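PDB 6R7V: mirolysin from Tannerella forsythia, which probably hydrolyses peptide bonds as a zinc-dependent metallopeptidase of the pappalysin family, here held in its latent zymogen form. Local coordinates for residues 52-57 with 126-131; 80-85 with 201-206. The protein carries 1 engineered substitution. All blocks are in the same frame, centred on the assembly; numbering follows the deposited sequence.

Contact 1 (52-57 with 126-131); sequences HVVYNN and ETFSME
Val-54 and Phe-128 make the apolar half of this contact, a worked example of how a strand end and a long loop can meet through two side chains and a water. One methyl of Val-54, CG1, reaches the far end of the phenyl ring and lies 3.5 Å from Phe-128 CZ. It approaches the ring obliquely, and the two side chains cross at about a right angle. With CG1 opposite the backbone N (chi1 -179°), this branch of the valine extends to the ring. The phenylalanine in turn has CG set opposite its carbonyl carbon, chi1 -74°, which sends the ring from the loop toward the strand. Both residues are buried.

Two residues along, the chemistry becomes polar. The amide oxygen of Asn-56 rests against the aliphatic part of Glu-126, with Asn-56 OD1 3.8 Å from Glu-126 CG, and the amide and carboxylate planes stand 80° apart. A water bridges the two segments: it lies 2.9 Å from Asn-56 OD1 and 2.7 Å from Glu-126 O, in place to donate to both, though with other acceptors nearby the two bonds may not both be made at once. The amide nitrogen, Asn-56 ND2, donates to Thr-123 O, earlier in the same loop that carries Glu-126.

Strand 45-55 is here hydrogen-bonded between strands 118-122 and 152-157, through Val-53 on one side and Val-54 on the other. The loop joining those two neighbours carries Phe-128, which also touches Asn-134 and Val-135.

Contact 2 (80-85 with 201-206); sequences RMNADQ and KGRTAT
The start of helix 203-212, which supplies the zinc ligands His-207 and His-211, is tied to the loop after helix 64-77 by a bidentate arginine-aspartate salt bridge. Arg-203, in the first turn of the helix, meets Asp-84 end-on with both terminal nitrogens. Arg-203 NH2 donates to Asp-84 OD1 over 2.9 Å at an angle of 166°, and Arg-203 NH1 donates to Asp-84 OD2 over 3.0 Å. Each carboxylate oxygen uses its syn lone pair, and the guanidinium and carboxylate planes are only 17° apart, so the two flat groups meet edge to edge in nearly one plane.

Asn-82 positions the acid. Asn-82 ND2 donates to Asp-84 OD1 at 2.8 Å, almost straight; with Arg-203 NH2 this gives OD1 two donors. Asp-84 has its CG between the backbone N and the carbonyl carbon (chi1 59°), the crowded position, and from there the carboxylate reaches both the asparagine and the arginine. Asn-82 also packs on the guanidinium edge, its CB lying 3.6 Å from Arg-203 NH2.

The arginine is shared between two acids: its NE forms a further salt bridge with Asp-77 at the end of helix 64-77, and Thr-206 OG1 bonds to the same carboxylate. Two nearby negative charges would be expected to keep the buried guanidinium charged. The arrangement is a bidentate salt bridge at the first turn of the zinc-binding helix of this metzincin, with the arginine side chain about 11 Å from the metal.

In the fold
The two contacts illustrate how the place of a contact in the fold goes with its chemistry. Contact 1 lies farther out, about 18 Å from the centre of the chain, and is only partly buried; it combines an apolar pair with a water bridge and has no direct hydrogen bond across. Contact 2, about 12 Å from that centre, is buried and relies on charge, with directed bonds and a further acid nearby. They hold different elements: 52-57 and 126-131 join a strand of the central sheet to a loop, whereas 80-85 and 201-206 join a loop to the zinc-binding helix. Their centres are about 25 Å apart and they do not touch, yet their segments alternate along the chain.

Contact 1 (52-57 with 126-131)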
ATOM      1  N   HIS A  52      -2.279   2.897 -14.226  1.00 13.62           N
ATOM      2  CA  HIS A  52      -2.811   2.183 -15.379  1.00 13.45           C
ATOM      3  C   HIS A  52      -4.285   1.975 -15.205  1.00 15.73           C
ATOM      4  O   HIS A  52      -4.661   1.100 -14.418  1.00 14.95           O
ATOM      5  CB  HIS A  52      -2.140   0.818 -15.587  1.00 14.68           C
ATOM      6  CG  HIS A  52      -0.652   0.853 -15.647  1.00 16.93           C
ATOM      7  ND1 HIS A  52       0.008   1.356 -16.746  1.00 18.88           N
ATOM      8  CD2 HIS A  52       0.267   0.400 -14.752  1.00 16.72           C
ATOM      9  CE1 HIS A  52       1.305   1.230 -16.487  1.00 17.84           C
ATOM     10  NE2 HIS A  52       1.506   0.634 -15.304  1.00 16.29           N
ATOM     11  N   VAL A  53      -5.123   2.744 -15.932  1.00 14.90           N
ATOM     12  CA  VAL A  53      -6.578   2.532 -15.876  1.00 15.55           C
ATOM     13  C   VAL A  53      -6.914   1.485 -16.921  1.00 15.91           C
ATOM     14  O   VAL A  53      -6.630   1.687 -18.115  1.00 17.17           O
ATOM     15  CB  VAL A  53      -7.375   3.837 -16.090  1.00 18.15           C
ATOM     16  CG1 VAL A  53      -8.882   3.589 -15.980  1.00 18.84           C
ATOM     17  CG2 VAL A  53      -6.934   4.921 -15.108  1.00 16.83           C
ATOM     18  N   VAL A  54      -7.477   0.344 -16.472  1.00 14.71           N
ATOM     19  CA  VAL A  54      -7.841  -0.751 -17.367  1.00 15.02           C
ATOM     20  C   VAL A  54      -9.350  -0.850 -17.278  1.00 17.34           C
ATOM     21  O   VAL A  54      -9.885  -1.102 -16.199  1.00 17.05           O
ATOM     22  CB  VAL A  54      -7.100  -2.056 -16.963  1.00 16.74           C
ATOM     23  CG1 VAL A  54      -7.465  -3.191 -17.911  1.00 18.30           C
ATOM     24  CG2 VAL A  54      -5.569  -1.847 -16.914  1.00 16.71           C
ATOM     25  N   TYR A  55     -10.050  -0.583 -18.383  1.00 16.78           N
ATOM     26  CA  TYR A  55     -11.489  -0.420 -18.310  1.00 17.16           C
ATOM     27  C   TYR A  55     -12.232  -1.195 -19.350  1.00 19.55           C
ATOM     28  O   TYR A  55     -11.838  -1.229 -20.521  1.00 17.75           O
ATOM     29  CB  TYR A  55     -11.839   1.097 -18.403  1.00 18.12           C
ATOM     30  CG  TYR A  55     -11.474   1.769 -19.710  1.00 18.06           C
ATOM     31  CD1 TYR A  55     -10.188   2.263 -19.930  1.00 20.86           C
ATOM     32  CD2 TYR A  55     -12.416   1.928 -20.717  1.00 18.08           C
ATOM     33  CE1 TYR A  55      -9.828   2.826 -21.151  1.00 23.29           C
ATOM     34  CE2 TYR A  55     -12.073   2.497 -21.937  1.00 18.89           C
ATOM     35  CZ  TYR A  55     -10.779   2.963 -22.140  1.00 24.60           C
ATOM     36  OH  TYR A  55     -10.451   3.553 -23.334  1.00 26.70           O
ATOM     37  N   ASN A  56     -13.386  -1.723 -18.938  1.00 16.32           N
ATOM     38  CA  ASN A  56     -14.284  -2.491 -19.795  1.00 17.60           C
ATOM     39  C   ASN A  56     -15.527  -1.671 -20.124  1.00 20.41           C
ATOM     40  O   ASN A  56     -16.295  -2.041 -21.006  1.00 21.54           O
ATOM     41  CB  ASN A  56     -14.659  -3.794 -19.068  1.00 21.13           C
ATOM     42  CG  ASN A  56     -15.682  -4.677 -19.740  1.00 28.82           C
ATOM     43  OD1 ASN A  56     -16.768  -4.947 -19.180  1.00 30.07           O
ATOM     44  ND2 ASN A  56     -15.378  -5.125 -20.960  1.00 24.72           N
ATOM     45  N   ASN A  57     -15.734  -0.553 -19.430  1.00 19.55           N
ATOM     46  CA  ASN A  57     -16.891   0.321 -19.626  1.00 19.14           C
ATOM     47  C   ASN A  57     -16.565   1.744 -19.126  1.00 21.84           C
ATOM     48  O   ASN A  57     -15.491   1.985 -18.575  1.00 19.20           O
ATOM     49  CB  ASN A  57     -18.147  -0.279 -18.940  1.00 21.13           C
ATOM     50  CG  ASN A  57     -18.011  -0.478 -17.454  1.00 21.95           C
ATOM     51  OD1 ASN A  57     -17.447   0.357 -16.736  1.00 25.05           O
ATOM     52  ND2 ASN A  57     -18.506  -1.610 -16.965  1.00 24.77           N
ATOM     53  N   GLU A 126     -14.044  -8.672 -18.060  1.00 24.42           N
ATOM     54  CA  GLU A 126     -15.069  -8.045 -17.214  1.00 25.14           C
ATOM     55  C   GLU A 126     -14.591  -7.826 -15.784  1.00 27.22           C
ATOM     56  O   GLU A 126     -14.873  -6.779 -15.194  1.00 26.47           O
ATOM     57  CB  GLU A 126     -16.337  -8.889 -17.203  1.00 26.68           C
ATOM     58  CG  GLU A 126     -17.217  -8.640 -18.416  1.00 42.63           C
ATOM     59  CD  GLU A 126     -18.685  -8.957 -18.208  1.00 73.60           C
ATOM     60  OE1 GLU A 126     -19.528  -8.223 -18.775  1.00 83.07           O
ATOM     61  OE2 GLU A 126     -18.998  -9.922 -17.474  1.00 66.68           O
ATOM     62  N   THR A 127     -13.894  -8.814 -15.222  1.00 23.66           N
ATOM     63  CA  THR A 127     -13.415  -8.754 -13.849  1.00 22.13           C
ATOM     64  C   THR A 127     -11.996  -9.316 -13.773  1.00 23.18           C
ATOM     65  O   THR A 127     -11.774 -10.406 -14.318  1.00 23.83           O
ATOM     66  CB  THR A 127     -14.369  -9.545 -12.918  1.00 29.93           C
ATOM     67  OG1 THR A 127     -15.717  -9.123 -13.129  1.00 36.91           O
ATOM     68  CG2 THR A 127     -14.011  -9.400 -11.436  1.00 26.58           C
ATOM     69  N   PHE A 128     -11.062  -8.613 -13.093  1.00 19.59           N
ATOM     70  CA  PHE A 128      -9.691  -9.089 -12.977  1.00 18.07           C
ATOM     71  C   PHE A 128      -9.548  -9.917 -11.738  1.00 25.32           C
ATOM     72  O   PHE A 128     -10.273  -9.721 -10.758  1.00 25.48           O
ATOM     73  CB  PHE A 128      -8.713  -7.918 -12.977  1.00 18.16           C
ATOM     74  CG  PHE A 128      -8.594  -7.353 -14.373  1.00 17.91           C
ATOM     75  CD1 PHE A 128      -9.440  -6.339 -14.804  1.00 18.70           C
ATOM     76  CD2 PHE A 128      -7.726  -7.925 -15.301  1.00 19.02           C
ATOM     77  CE1 PHE A 128      -9.386  -5.874 -16.124  1.00 18.95           C
ATOM     78  CE2 PHE A 128      -7.658  -7.453 -16.613  1.00 19.35           C
ATOM     79  CZ  PHE A 128      -8.464  -6.405 -17.011  1.00 18.31           C
ATOM     80  N   SER A 129      -8.597 -10.838 -11.780  1.00 24.24           N
ATOM     81  CA  SER A 129      -8.340 -11.797 -10.722  1.00 25.01           C
ATOM     82  C   SER A 129      -6.989 -11.551 -10.077  1.00 26.85           C
ATOM     83  O   SER A 129      -5.977 -11.430 -10.772  1.00 24.91           O
ATOM     84  CB  SER A 129      -8.396 -13.213 -11.301  1.00 29.96           C
ATOM     85  OG  SER A 129      -7.635 -14.163 -10.577  1.00 40.55           O
ATOM     86  N   MET A 130      -6.973 -11.505  -8.743  1.00 26.13           N
ATOM     87  CA  MET A 130      -5.715 -11.330  -8.032  0.59 26.73           C
ATOM     88  C   MET A 130      -4.818 -12.535  -8.270  1.00 33.54           C
ATOM     89  O   MET A 130      -3.622 -12.364  -8.538  1.00 33.71           O
ATOM     90  CB  MET A 130      -5.917 -11.116  -6.533  0.59 29.06           C
ATOM     91  CG  MET A 130      -4.603 -11.076  -5.813  0.59 32.60           C
ATOM     92  SD  MET A 130      -4.678 -11.216  -4.041  0.59 36.40           S
ATOM     93  CE  MET A 130      -5.144 -12.943  -3.852  0.59 32.36           C
ATOM     94  N   GLU A 131      -5.403 -13.747  -8.227  1.00 34.81           N
ATOM     95  CA  GLU A 131      -4.771 -15.052  -8.429  1.00 36.86           C
ATOM     96  C   GLU A 131      -3.971 -15.125  -9.740  1.00 40.72           C
ATOM     97  O   GLU A 131      -2.841 -15.620  -9.739  1.00 41.59           O
ATOM     98  CB  GLU A 131      -5.851 -16.150  -8.403  1.00 38.89           C
ATOM     99  CG  GLU A 131      -6.583 -16.265  -7.067  1.00 52.54           C
ATOM    100  CD  GLU A 131      -7.585 -15.189  -6.681  1.00 71.60           C
ATOM    101  OE1 GLU A 131      -8.139 -14.522  -7.585  1.00 61.71           O
ATOM    102  OE2 GLU A 131      -7.824 -15.024  -5.463  1.00 64.39           O
TER
HETATM  103  O   HOH W   1     -16.619  -5.022 -16.251  1.00 25.86           O

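Contact 2 (80-85 with 201-206)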
ATOM      1  N   ARG A  80       2.097  12.978   7.022  1.00 14.85           N
ATOM      2  CA  ARG A  80       1.255  13.441   8.132  1.00 14.21           C
ATOM      3  C   ARG A  80       0.685  14.866   7.854  1.00 17.61           C
ATOM      4  O   ARG A  80       0.678  15.755   8.724  1.00 18.17           O
ATOM      5  CB  ARG A  80       1.969  13.357   9.487  1.00 17.19           C
ATOM      6  CG  ARG A  80       0.937  13.405  10.630  1.00 18.12           C
ATOM      7  CD  ARG A  80       1.296  12.637  11.896  1.00 18.44           C
ATOM      8  NE  ARG A  80       0.204  12.703  12.872  1.00 16.92           N
ATOM      9  CZ  ARG A  80      -0.905  11.948  12.864  1.00 18.81           C
ATOM     10  NH1 ARG A  80      -1.107  11.043  11.903  1.00 16.78           N
ATOM     11  NH2 ARG A  80      -1.841  12.122  13.793  1.00 20.36           N
ATOM     12  N   MET A  81       0.159  15.043   6.639  1.00 14.68           N
ATOM     13  CA  MET A  81      -0.501  16.263   6.226  1.00 16.15           C
ATOM     14  C   MET A  81      -1.978  16.019   5.985  1.00 17.05           C
ATOM     15  O   MET A  81      -2.664  16.922   5.488  1.00 19.15           O
ATOM     16  CB  MET A  81       0.179  16.850   5.005  1.00 18.84           C
ATOM     17  CG  MET A  81       1.556  17.391   5.339  1.00 22.52           C
ATOM     18  SD  MET A  81       2.420  17.935   3.868  1.00 27.86           S
ATOM     19  CE  MET A  81       1.505  19.361   3.498  1.00 26.30           C
ATOM     20  N   ASN A  82      -2.487  14.843   6.386  1.00 15.19           N
ATOM     21  CA  ASN A  82      -3.936  14.562   6.319  1.00 15.31           C
ATOM     22  C   ASN A  82      -4.639  15.433   7.360  1.00 18.86           C
ATOM     23  O   ASN A  82      -4.242  15.416   8.526  1.00 18.28           O
ATOM     24  CB  ASN A  82      -4.203  13.061   6.595  1.00 14.48           C
ATOM     25  CG  ASN A  82      -3.443  12.468   7.766  1.00 18.30           C
ATOM     26  OD1 ASN A  82      -2.194  12.550   7.828  1.00 17.17           O
ATOM     27  ND2 ASN A  82      -4.185  11.808   8.678  1.00 16.27           N
ATOM     28  N   ALA A  83      -5.678  16.172   6.974  1.00 18.87           N
ATOM     29  CA  ALA A  83      -6.364  17.008   7.979  1.00 19.47           C
ATOM     30  C   ALA A  83      -6.933  16.185   9.127  1.00 23.46           C
ATOM     31  O   ALA A  83      -6.943  16.666  10.276  1.00 24.35           O
ATOM     32  CB  ALA A  83      -7.468  17.832   7.329  1.00 20.91           C
ATOM     33  N   ASP A  84      -7.356  14.929   8.859  1.00 20.30           N
ATOM     34  CA  ASP A  84      -7.899  14.102   9.936  1.00 21.45           C
ATOM     35  C   ASP A  84      -6.818  13.580  10.908  1.00 22.93           C
ATOM     36  O   ASP A  84      -7.176  12.837  11.816  1.00 24.53           O
ATOM     37  CB  ASP A  84      -8.797  12.963   9.431  1.00 22.90           C
ATOM     38  CG  ASP A  84      -8.198  11.945   8.475  1.00 22.88           C
ATOM     39  OD1 ASP A  84      -6.966  11.967   8.263  1.00 19.80           O
ATOM     40  OD2 ASP A  84      -8.967  11.126   7.924  1.00 25.89           O
ATOM     41  N   GLN A  85      -5.542  14.044  10.798  1.00 20.90           N
ATOM     42  CA  GLN A  85      -4.494  13.742  11.806  1.00 21.35           C
ATOM     43  C   GLN A  85      -4.965  14.267  13.167  1.00 26.36           C
ATOM     44  O   GLN A  85      -4.626  13.699  14.214  1.00 24.73           O
ATOM     45  CB  GLN A  85      -3.126  14.353  11.420  1.00 23.20           C
ATOM     46  CG  GLN A  85      -2.996  15.894  11.356  1.00 24.72           C
ATOM     47  CD  GLN A  85      -2.906  16.567  12.703  1.00 37.58           C
ATOM     48  OE1 GLN A  85      -2.325  16.037  13.644  1.00 30.47           O
ATOM     49  NE2 GLN A  85      -3.512  17.738  12.828  1.00 31.17           N
ATOM     50  N   LYS A 201     -12.135   7.912   0.617  1.00 16.12           N
ATOM     51  CA  LYS A 201     -11.163   8.942   0.987  1.00 14.50           C
ATOM     52  C   LYS A 201      -9.754   8.562   0.529  1.00 15.59           C
ATOM     53  O   LYS A 201      -8.786   9.203   0.955  1.00 15.68           O
ATOM     54  CB  LYS A 201     -11.184   9.251   2.502  1.00 16.32           C
ATOM     55  CG  LYS A 201     -12.555   9.646   3.057  1.00 19.26           C
ATOM     56  CD  LYS A 201     -12.983  10.975   2.473  1.00 18.86           C
ATOM     57  CE  LYS A 201     -14.343  11.449   2.943  1.00 23.80           C
ATOM     58  NZ  LYS A 201     -14.645  12.741   2.295  1.00 25.97           N
ATOM     59  N   GLY A 202      -9.657   7.581  -0.381  1.00 14.56           N
ATOM     60  CA  GLY A 202      -8.379   7.180  -0.960  1.00 14.71           C
ATOM     61  C   GLY A 202      -7.502   6.353  -0.053  1.00 14.66           C
ATOM     62  O   GLY A 202      -6.312   6.166  -0.368  1.00 13.50           O
ATOM     63  N   ARG A 203      -8.072   5.791   1.040  1.00 13.36           N
ATOM     64  CA  ARG A 203      -7.220   5.020   1.951  1.00 12.09           C
ATOM     65  C   ARG A 203      -7.001   3.578   1.505  1.00 14.69           C
ATOM     66  O   ARG A 203      -6.128   2.918   2.053  1.00 14.84           O
ATOM     67  CB  ARG A 203      -7.737   5.060   3.404  1.00 14.00           C
ATOM     68  CG  ARG A 203      -7.101   6.167   4.221  1.00 14.38           C
ATOM     69  CD  ARG A 203      -7.414   7.573   3.716  1.00 15.22           C
ATOM     70  NE  ARG A 203      -6.604   8.559   4.436  1.00 15.04           N
ATOM     71  CZ  ARG A 203      -7.032   9.232   5.496  1.00 15.86           C
ATOM     72  NH1 ARG A 203      -8.247   9.009   5.992  1.00 16.94           N
ATOM     73  NH2 ARG A 203      -6.232  10.100   6.103  1.00 15.12           N
ATOM     74  N   THR A 204      -7.768   3.053   0.560  1.00 13.89           N
ATOM     75  CA  THR A 204      -7.485   1.712   0.041  1.00 14.58           C
ATOM     76  C   THR A 204      -6.065   1.738  -0.554  1.00 14.40           C
ATOM     77  O   THR A 204      -5.250   0.839  -0.298  1.00 15.07           O
ATOM     78  CB  THR A 204      -8.551   1.249  -0.965  1.00 16.05           C
ATOM     79  OG1 THR A 204      -9.816   1.246  -0.294  1.00 16.95           O
ATOM     80  CG2 THR A 204      -8.267  -0.136  -1.501  1.00 15.45           C
ATOM     81  N   ALA A 205      -5.741   2.792  -1.311  1.00 14.08           N
ATOM     82  CA  ALA A 205      -4.382   2.859  -1.865  1.00 12.62           C
ATOM     83  C   ALA A 205      -3.342   3.180  -0.800  1.00 13.46           C
ATOM     84  O   ALA A 205      -2.239   2.674  -0.902  1.00 13.63           O
ATOM     85  CB  ALA A 205      -4.312   3.889  -2.995  1.00 14.01           C
ATOM     86  N   THR A 206      -3.671   4.014   0.217  1.00 12.14           N
ATOM     87  CA  THR A 206      -2.677   4.247   1.282  1.00 11.31           C
ATOM     88  C   THR A 206      -2.303   2.927   1.937  1.00 13.78           C
ATOM     89  O   THR A 206      -1.107   2.633   2.127  1.00 13.54           O
ATOM     90  CB  THR A 206      -3.258   5.202   2.347  1.00 12.21           C
ATOM     91  OG1 THR A 206      -3.466   6.454   1.674  1.00 13.74           O
ATOM     92  CG2 THR A 206      -2.287   5.454   3.506  1.00 12.12           C
TER